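Local coordinates for protein hydrazine synthase subunit alpha (Candidatus Kuenenia stuttgartiensis, PDB 5C2V) that forms the part of the hydrazine synthase complex that condenses hydroxylamine with ammonia to yield hydrazine, and carries two c-type hemes, at residues D[715-720]-D[730-735]; D[722-727]-D[743-748]. One frame throughout, in Å; residues are numbered along the deposited sequence.

Overall arrangement
Both contacts lie in the C-terminal cytochrome c domain, far from the centre of the chain, and share helix 717-722: contact 1 takes its start, contact 2 its end. Their segments alternate along the sequence, and the Trp-720 carbonyl joins them by a probable hydrogen bond to Ala-725 N. Each is partly buried and touches the bis-histidine heme, contact 1 through Leu-718 and Arg-733, contact 2 through Leu-722, Leu-743, His-745 and Phe-748; each has an exposed margin, Ala-731 and Leu-744. Contact 1 is mainly apolar, proline against tryptophan and leucine, with an arginine reaching one propionate. Contact 2 is polar at its heart: a glutamate holds the backbone of the loop that supplies an axial histidine.

Contact 1 (D[715-720]-D[730-735]); sequences NSLLVW and NAPREK. With HEC (heme c), chain B.
Leu-717, at the start of helix 717-722, and Pro-732, in the irregular segment 730-735, bring their CA atoms to 5.9 Å, while Asn-715 and Asn-730 pair more loosely at the loop end. Pro-732 fills the angle between two helix side chains. Its CD stands over one face of the Trp-720 six-membered ring, 3.8 Å from the centroid and only 7° off the normal, a CH-pi contact; its CG lies 3.9 Å from Leu-717 CB. Trp-720 CH2 extends on to Ala-731, and NE1 of the indole bonds to the Ile-714 carbonyl, which probably helps to hold the indole in place. With CG anti to the backbone N (chi1 -167°), Leu-717 sends CD1 over a face of the Arg-733 guanidinium, 3.7 Å from Arg-733 CD. The arginine, extended from CG to NE, ends in a two-pronged grip on one heme propionate: NH1 donates to O1A at 3.2 Å and NH2 to O2A at 2.6 Å. At the far end the amides of Asn-715 and Asn-730 stand with their planes perpendicular and do not bond; Asn-715 OD1 is hydrogen-bonded to Ser-728 OG instead. No hydrogen bond joins the two segments, so apolar and CH-pi contacts hold the loop to the helix, while Arg-733 ties it to the heme and would probably offset the propionate's negative charge.

Contact 2 (D[722-727]-D[743-748]); sequences LYEAEL and LLHNKF. With HEC (heme c), chain B.
Glu-724 reaches from the end of helix 717-722 into the loop around His-745, its CA-CB bond directed at that loop. Its CB lies 4.1 Å from Asn-746 CB, and CG rests against the same CB and the Asn-746 backbone N. A bend at chi2 (-69°) turns the carboxylate back toward 743-745, where CD packs on Leu-744 CD2. At the tip OE1 accepts the His-745 backbone N-H at 2.7 Å, a nearly straight bond (166°) on the anti side of the carboxylate; Arg-721 pairs with this oxygen and Arg-742 with OE2 in salt bridges, so both oxygens are engaged. Glu-724, with positive phi, is the C-prime residue of the Schellman motif that ends the helix. Nearby, Leu-722 O receives a CA-H...O contact from Asn-746 CA (3.1 Å). The loop thus held presents His-745, whose NE2 binds the heme iron at 2.1 Å together with His-662. Its ND1 donates to Leu-743 O at 2.6 Å, in the ring plane, which with the iron bond at NE2 probably helps set the rotation of the imidazole, and Phe-748 CE2 lies over the centre of one imidazole face. A type I turn from His-745 to Phe-748 brings that phenyl against the porphyrin. Leu-722 and Tyr-723 also pack on helix 751-762, on Ile-757 and Val-758, so the end of helix 717-722 meets both that helix and the axial-ligand loop 743-748.

Contact 1 (D[715-720]-D[730-735])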
loop_
_atom_site.group_PDB
_atom_site.type_symbol
_atom_site.label_atom_id
_atom_site.label_comp_id
_atom_site.label_asym_id
_atom_site.label_seq_id
_atom_site.Cartn_x
_atom_site.Cartn_y
_atom_site.Cartn_z
ATOM N N ASN D 715 -5.784 -10.045 -18.815
ATOM C CA ASN D 715 -4.653 -10.365 -17.948
ATOM C C ASN D 715 -4.647 -11.820 -17.487
ATOM O O ASN D 715 -3.738 -12.248 -16.776
ATOM C CB ASN D 715 -4.646 -9.447 -16.723
ATOM C CG ASN D 715 -4.243 -8.026 -17.058
ATOM O OD1 ASN D 715 -3.562 -7.779 -18.052
ATOM N ND2 ASN D 715 -4.656 -7.083 -16.219
ATOM N N SER D 716 -5.660 -12.577 -17.896
ATOM C CA SER D 716 -5.835 -13.944 -17.415
ATOM C C SER D 716 -5.088 -14.963 -18.273
ATOM O O SER D 716 -5.223 -14.977 -19.496
ATOM C CB SER D 716 -7.324 -14.295 -17.362
ATOM O OG SER D 716 -8.010 -13.447 -16.456
ATOM N N LEU D 717 -4.309 -15.817 -17.613
ATOM C CA LEU D 717 -3.523 -16.846 -18.289
ATOM C C LEU D 717 -4.411 -17.771 -19.115
ATOM O O LEU D 717 -4.028 -18.206 -20.203
ATOM C CB LEU D 717 -2.714 -17.654 -17.267
ATOM C CG LEU D 717 -1.599 -18.580 -17.765
ATOM C CD1 LEU D 717 -0.502 -18.685 -16.719
ATOM C CD2 LEU D 717 -2.127 -19.968 -18.105
ATOM N N LEU D 718 -5.595 -18.070 -18.587
ATOM C CA LEU D 718 -6.563 -18.907 -19.286
ATOM C C LEU D 718 -6.914 -18.313 -20.645
ATOM O O LEU D 718 -6.933 -19.015 -21.656
ATOM C CB LEU D 718 -7.829 -19.078 -18.446
ATOM C CG LEU D 718 -8.985 -19.829 -19.104
ATOM C CD1 LEU D 718 -8.554 -21.239 -19.460
ATOM C CD2 LEU D 718 -10.205 -19.849 -18.195
ATOM N N VAL D 719 -7.184 -17.012 -20.658
ATOM C CA VAL D 719 -7.532 -16.312 -21.886
ATOM C C VAL D 719 -6.313 -16.191 -22.797
ATOM O O VAL D 719 -6.427 -16.289 -24.020
ATOM C CB VAL D 719 -8.104 -14.914 -21.587
ATOM C CG1 VAL D 719 -8.520 -14.218 -22.868
ATOM C CG2 VAL D 719 -9.287 -15.026 -20.641
ATOM N N TRP D 720 -5.147 -15.982 -22.190
ATOM C CA TRP D 720 -3.884 -15.961 -22.923
ATOM C C TRP D 720 -3.695 -17.246 -23.719
ATOM O O TRP D 720 -3.238 -17.220 -24.861
ATOM C CB TRP D 720 -2.704 -15.765 -21.966
ATOM C CG TRP D 720 -2.419 -14.334 -21.615
ATOM C CD1 TRP D 720 -3.315 -13.398 -21.192
ATOM C CD2 TRP D 720 -1.142 -13.685 -21.639
ATOM N NE1 TRP D 720 -2.679 -12.202 -20.959
ATOM C CE2 TRP D 720 -1.343 -12.352 -21.226
ATOM C CE3 TRP D 720 0.151 -14.099 -21.971
ATOM C CZ2 TRP D 720 -0.301 -11.432 -21.138
ATOM C CZ3 TRP D 720 1.184 -13.184 -21.883
ATOM C CH2 TRP D 720 0.953 -11.866 -21.471
ATOM N N ASN D 730 0.831 -7.028 -18.889
ATOM C CA ASN D 730 1.028 -7.663 -17.594
ATOM C C ASN D 730 1.013 -9.178 -17.737
ATOM O O ASN D 730 -0.036 -9.779 -17.974
ATOM C CB ASN D 730 -0.046 -7.218 -16.601
ATOM C CG ASN D 730 -0.204 -5.712 -16.549
ATOM O OD1 ASN D 730 0.599 -5.011 -15.935
ATOM N ND2 ASN D 730 -1.248 -5.207 -17.195
ATOM N N ALA D 731 2.180 -9.791 -17.584
ATOM C CA ALA D 731 2.301 -11.237 -17.712
ATOM C C ALA D 731 1.863 -11.918 -16.423
ATOM O O ALA D 731 2.313 -11.547 -15.340
ATOM C CB ALA D 731 3.727 -11.623 -18.065
ATOM N N PRO D 732 0.972 -12.913 -16.537
ATOM C CA PRO D 732 0.480 -13.641 -15.362
ATOM C C PRO D 732 1.595 -14.371 -14.614
ATOM O O PRO D 732 1.547 -14.452 -13.388
ATOM C CB PRO D 732 -0.532 -14.631 -15.954
ATOM C CG PRO D 732 -0.187 -14.727 -17.404
ATOM C CD PRO D 732 0.342 -13.382 -17.783
ATOM N N ARG D 733 2.581 -14.890 -15.340
ATOM C CA ARG D 733 3.727 -15.534 -14.705
ATOM C C ARG D 733 4.942 -15.566 -15.630
ATOM O O ARG D 733 4.873 -15.117 -16.776
ATOM C CB ARG D 733 3.364 -16.952 -14.259
ATOM C CG ARG D 733 3.179 -17.934 -15.396
ATOM C CD ARG D 733 2.667 -19.275 -14.894
ATOM N NE ARG D 733 2.720 -20.291 -15.943
ATOM C CZ ARG D 733 1.978 -21.393 -15.962
ATOM N NH1 ARG D 733 1.110 -21.629 -14.989
ATOM N NH2 ARG D 733 2.101 -22.257 -16.961
ATOM N N GLU D 734 6.050 -16.102 -15.128
ATOM C CA GLU D 734 7.305 -16.130 -15.874
ATOM C C GLU D 734 7.297 -17.176 -16.984
ATOM O O GLU D 734 7.682 -16.890 -18.118
ATOM C CB GLU D 734 8.480 -16.386 -14.927
ATOM C CG GLU D 734 8.695 -15.288 -13.900
ATOM C CD GLU D 734 9.758 -15.647 -12.881
ATOM O OE1 GLU D 734 10.012 -16.853 -12.685
ATOM O OE2 GLU D 734 10.342 -14.722 -12.277
ATOM N N LYS D 735 6.863 -18.389 -16.656
ATOM C CA LYS D 735 6.748 -19.443 -17.654
ATOM C C LYS D 735 5.294 -19.592 -18.074
ATOM O O LYS D 735 4.479 -20.122 -17.324
ATOM C CB LYS D 735 7.276 -20.773 -17.109
ATOM C CG LYS D 735 8.718 -20.741 -16.627
ATOM C CD LYS D 735 9.694 -20.687 -17.790
ATOM C CE LYS D 735 11.125 -20.876 -17.313
ATOM N NZ LYS D 735 11.531 -19.818 -16.347
HETATM FE FE HEC B . -5.672 -27.841 -22.014
HETATM C CHA HEC B . -2.560 -27.097 -20.772
HETATM C CHB HEC B . -6.967 -25.068 -20.460
HETATM C CHC HEC B . -8.790 -28.514 -23.354
HETATM C CHD HEC B . -4.496 -30.765 -23.390
HETATM N NA HEC B . -4.918 -26.383 -20.805
HETATM C C1A HEC B . -3.584 -26.222 -20.480
HETATM C C2A HEC B . -3.448 -24.964 -19.773
HETATM C C3A HEC B . -4.658 -24.403 -19.686
HETATM C C4A HEC B . -5.612 -25.283 -20.333
HETATM C CMA HEC B . -4.985 -23.052 -19.013
HETATM C CAA HEC B . -2.133 -24.373 -19.219
HETATM C CBA HEC B . -1.896 -24.885 -17.802
HETATM C CGA HEC B . -0.693 -24.196 -17.211
HETATM O O1A HEC B . -0.606 -24.101 -15.959
HETATM O O2A HEC B . 0.175 -23.731 -17.992
HETATM N NB HEC B . -7.546 -26.988 -21.879
HETATM C C1B HEC B . -7.826 -25.777 -21.275
HETATM C C2B HEC B . -9.171 -25.390 -21.653
HETATM C C3B HEC B . -9.674 -26.346 -22.443
HETATM C C4B HEC B . -8.660 -27.365 -22.607
HETATM C CMB HEC B . -9.894 -24.105 -21.193
HETATM C CAB HEC B . -11.073 -26.380 -23.099
HETATM C CBB HEC B . -11.150 -25.337 -24.236
HETATM N NC HEC B . -6.490 -29.350 -23.160
HETATM C C1C HEC B . -7.798 -29.436 -23.596
HETATM C C2C HEC B . -7.917 -30.596 -24.453
HETATM C C3C HEC B . -6.769 -31.282 -24.363
HETATM C C4C HEC B . -5.824 -30.470 -23.615
HETATM C CMC HEC B . -9.260 -31.125 -25.005
HETATM C CAC HEC B . -6.444 -32.634 -25.045
HETATM C CBC HEC B . -6.452 -32.496 -26.585
HETATM N ND HEC B . -3.801 -28.793 -22.056
HETATM C C1D HEC B . -3.565 -29.989 -22.730
HETATM C C2D HEC B . -2.159 -30.304 -22.627
HETATM C C3D HEC B . -1.527 -29.163 -21.818
HETATM C C4D HEC B . -2.632 -28.270 -21.499
HETATM C CMD HEC B . -1.437 -31.533 -23.223
HETATM C CAD HEC B . -0.024 -29.075 -21.441
HETATM C CBD HEC B . 0.573 -27.668 -21.487
HETATM C CGD HEC B . 0.363 -27.006 -22.825
HETATM O O1D HEC B . 0.420 -25.751 -22.879
HETATM O O2D HEC B . 0.142 -27.722 -23.835
#

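Contact 2 (D[722-727]-D[743-748])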
loop_
_atom_site.group_PDB
_atom_site.type_symbol
_atom_site.label_atom_id
_atom_site.label_comp_id
_atom_site.label_asym_id
_atom_site.label_seq_id
_atom_site.Cartn_x
_atom_site.Cartn_y
_atom_site.Cartn_z
ATOM N N LEU D 722 -6.243 -19.515 -24.430
ATOM C CA LEU D 722 -7.377 -19.716 -25.323
ATOM C C LEU D 722 -7.221 -18.912 -26.613
ATOM O O LEU D 722 -7.743 -19.300 -27.655
ATOM C CB LEU D 722 -8.687 -19.348 -24.623
ATOM C CG LEU D 722 -9.186 -20.364 -23.592
ATOM C CD1 LEU D 722 -10.386 -19.824 -22.830
ATOM C CD2 LEU D 722 -9.527 -21.685 -24.265
ATOM N N TYR D 723 -6.525 -17.781 -26.537
ATOM C CA TYR D 723 -6.200 -17.016 -27.739
ATOM C C TYR D 723 -4.784 -17.290 -28.252
ATOM O O TYR D 723 -4.410 -16.818 -29.326
ATOM C CB TYR D 723 -6.373 -15.519 -27.475
ATOM C CG TYR D 723 -7.815 -15.072 -27.383
ATOM C CD1 TYR D 723 -8.555 -15.283 -26.228
ATOM C CD2 TYR D 723 -8.434 -14.434 -28.450
ATOM C CE1 TYR D 723 -9.873 -14.874 -26.137
ATOM C CE2 TYR D 723 -9.752 -14.020 -28.370
ATOM C CZ TYR D 723 -10.465 -14.245 -27.212
ATOM O OH TYR D 723 -11.777 -13.836 -27.127
ATOM N N GLU D 724 -4.017 -18.070 -27.490
ATOM C CA GLU D 724 -2.626 -18.400 -27.823
ATOM C C GLU D 724 -1.783 -17.190 -28.236
ATOM O O GLU D 724 -1.107 -17.220 -29.265
ATOM C CB GLU D 724 -2.580 -19.454 -28.932
ATOM C CG GLU D 724 -3.089 -20.830 -28.519
ATOM C CD GLU D 724 -2.176 -21.533 -27.525
ATOM O OE1 GLU D 724 -2.590 -22.574 -26.974
ATOM O OE2 GLU D 724 -1.044 -21.054 -27.297
ATOM N N ALA D 725 -1.829 -16.131 -27.433
ATOM C CA ALA D 725 -1.060 -14.918 -27.705
ATOM C C ALA D 725 -0.843 -14.131 -26.417
ATOM O O ALA D 725 -1.513 -14.384 -25.417
ATOM C CB ALA D 725 -1.767 -14.059 -28.742
ATOM N N GLU D 726 0.088 -13.180 -26.432
ATOM C CA GLU D 726 0.249 -12.317 -25.269
ATOM C C GLU D 726 -0.623 -11.074 -25.454
ATOM O O GLU D 726 -0.358 -10.211 -26.290
ATOM C CB GLU D 726 1.727 -11.955 -25.038
ATOM C CG GLU D 726 2.462 -11.288 -26.193
ATOM C CD GLU D 726 3.895 -10.928 -25.829
ATOM O OE1 GLU D 726 4.092 -10.209 -24.827
ATOM O OE2 GLU D 726 4.823 -11.358 -26.547
ATOM N N LEU D 727 -1.687 -11.017 -24.662
ATOM C CA LEU D 727 -2.744 -10.033 -24.846
ATOM C C LEU D 727 -2.447 -8.677 -24.210
ATOM O O LEU D 727 -2.769 -7.636 -24.782
ATOM C CB LEU D 727 -4.058 -10.597 -24.305
ATOM C CG LEU D 727 -4.508 -11.862 -25.039
ATOM C CD1 LEU D 727 -5.737 -12.466 -24.389
ATOM C CD2 LEU D 727 -4.767 -11.564 -26.508
ATOM N N LEU D 743 0.498 -27.611 -26.673
ATOM C CA LEU D 743 -0.685 -27.912 -27.467
ATOM C C LEU D 743 -1.494 -26.640 -27.695
ATOM O O LEU D 743 -1.851 -25.950 -26.741
ATOM C CB LEU D 743 -1.537 -28.975 -26.774
ATOM C CG LEU D 743 -2.651 -29.620 -27.598
ATOM C CD1 LEU D 743 -2.075 -30.341 -28.805
ATOM C CD2 LEU D 743 -3.446 -30.575 -26.735
ATOM N N LEU D 744 -1.775 -26.327 -28.957
ATOM C CA LEU D 744 -2.500 -25.102 -29.283
ATOM C C LEU D 744 -3.961 -25.203 -28.856
ATOM O O LEU D 744 -4.687 -26.097 -29.290
ATOM C CB LEU D 744 -2.403 -24.807 -30.781
ATOM C CG LEU D 744 -1.005 -24.475 -31.306
ATOM C CD1 LEU D 744 -1.030 -24.245 -32.808
ATOM C CD2 LEU D 744 -0.436 -23.262 -30.584
ATOM N N HIS D 745 -4.380 -24.278 -27.996
ATOM C CA HIS D 745 -5.728 -24.292 -27.435
ATOM C C HIS D 745 -6.712 -23.336 -28.109
ATOM O O HIS D 745 -7.869 -23.250 -27.699
ATOM C CB HIS D 745 -5.667 -23.980 -25.939
ATOM C CG HIS D 745 -5.212 -25.135 -25.102
ATOM N ND1 HIS D 745 -4.033 -25.807 -25.341
ATOM C CD2 HIS D 745 -5.785 -25.744 -24.037
ATOM C CE1 HIS D 745 -3.896 -26.777 -24.455
ATOM N NE2 HIS D 745 -4.946 -26.762 -23.653
ATOM N N ASN D 746 -6.265 -22.617 -29.132
ATOM C CA ASN D 746 -7.085 -21.549 -29.698
ATOM C C ASN D 746 -8.245 -22.042 -30.565
ATOM O O ASN D 746 -9.227 -21.325 -30.757
ATOM C CB ASN D 746 -6.209 -20.581 -30.501
ATOM C CG ASN D 746 -5.522 -21.243 -31.677
ATOM O OD1 ASN D 746 -5.277 -22.449 -31.671
ATOM N ND2 ASN D 746 -5.201 -20.452 -32.694
ATOM N N LYS D 747 -8.128 -23.253 -31.100
ATOM C CA LYS D 747 -9.170 -23.796 -31.968
ATOM C C LYS D 747 -10.136 -24.769 -31.278
ATOM O O LYS D 747 -11.011 -25.341 -31.928
ATOM C CB LYS D 747 -8.524 -24.455 -33.186
ATOM C CG LYS D 747 -7.768 -23.441 -34.031
ATOM C CD LYS D 747 -7.295 -23.996 -35.357
ATOM C CE LYS D 747 -6.622 -22.897 -36.167
ATOM N NZ LYS D 747 -6.128 -23.372 -37.486
ATOM N N PHE D 748 -9.977 -24.960 -29.971
ATOM C CA PHE D 748 -10.852 -25.861 -29.219
ATOM C C PHE D 748 -12.274 -25.324 -29.067
ATOM O O PHE D 748 -13.233 -26.095 -29.019
ATOM C CB PHE D 748 -10.268 -26.142 -27.833
ATOM C CG PHE D 748 -9.117 -27.105 -27.843
ATOM C CD1 PHE D 748 -9.078 -28.149 -28.751
ATOM C CD2 PHE D 748 -8.076 -26.969 -26.941
ATOM C CE1 PHE D 748 -8.021 -29.038 -28.763
ATOM C CE2 PHE D 748 -7.014 -27.854 -26.947
ATOM C CZ PHE D 748 -6.987 -28.890 -27.860
HETATM FE FE HEC B . -5.672 -27.841 -22.014
HETATM C CHA HEC B . -2.560 -27.097 -20.772
HETATM C CHB HEC B . -6.967 -25.068 -20.460
HETATM C CHC HEC B . -8.790 -28.514 -23.354
HETATM C CHD HEC B . -4.496 -30.765 -23.390
HETATM N NA HEC B . -4.918 -26.383 -20.805
HETATM C C1A HEC B . -3.584 -26.222 -20.480
HETATM C C2A HEC B . -3.448 -24.964 -19.773
HETATM C C3A HEC B . -4.658 -24.403 -19.686
HETATM C C4A HEC B . -5.612 -25.283 -20.333
HETATM C CMA HEC B . -4.985 -23.052 -19.013
HETATM C CAA HEC B . -2.133 -24.373 -19.219
HETATM C CBA HEC B . -1.896 -24.885 -17.802
HETATM C CGA HEC B . -0.693 -24.196 -17.211
HETATM O O1A HEC B . -0.606 -24.101 -15.959
HETATM O O2A HEC B . 0.175 -23.731 -17.992
HETATM N NB HEC B . -7.546 -26.988 -21.879
HETATM C C1B HEC B . -7.826 -25.777 -21.275
HETATM C C2B HEC B . -9.171 -25.390 -21.653
HETATM C C3B HEC B . -9.674 -26.346 -22.443
HETATM C C4B HEC B . -8.660 -27.365 -22.607
HETATM C CMB HEC B . -9.894 -24.105 -21.193
HETATM C CAB HEC B . -11.073 -26.380 -23.099
HETATM C CBB HEC B . -11.150 -25.337 -24.236
HETATM N NC HEC B . -6.490 -29.350 -23.160
HETATM C C1C HEC B . -7.798 -29.436 -23.596
HETATM C C2C HEC B . -7.917 -30.596 -24.453
HETATM C C3C HEC B . -6.769 -31.282 -24.363
HETATM C C4C HEC B . -5.824 -30.470 -23.615
HETATM C CMC HEC B . -9.260 -31.125 -25.005
HETATM C CAC HEC B . -6.444 -32.634 -25.045
HETATM C CBC HEC B . -6.452 -32.496 -26.585
HETATM N ND HEC B . -3.801 -28.793 -22.056
HETATM C C1D HEC B . -3.565 -29.989 -22.730
HETATM C C2D HEC B . -2.159 -30.304 -22.627
HETATM C C3D HEC B . -1.527 -29.163 -21.818
HETATM C C4D HEC B . -2.632 -28.270 -21.499
HETATM C CMD HEC B . -1.437 -31.533 -23.223
HETATM C CAD HEC B . -0.024 -29.075 -21.441
HETATM C CBD HEC B . 0.573 -27.668 -21.487
HETATM C CGD HEC B . 0.363 -27.006 -22.825
HETATM O O1D HEC B . 0.420 -25.751 -22.879
HETATM O O2D HEC B . 0.142 -27.722 -23.835
#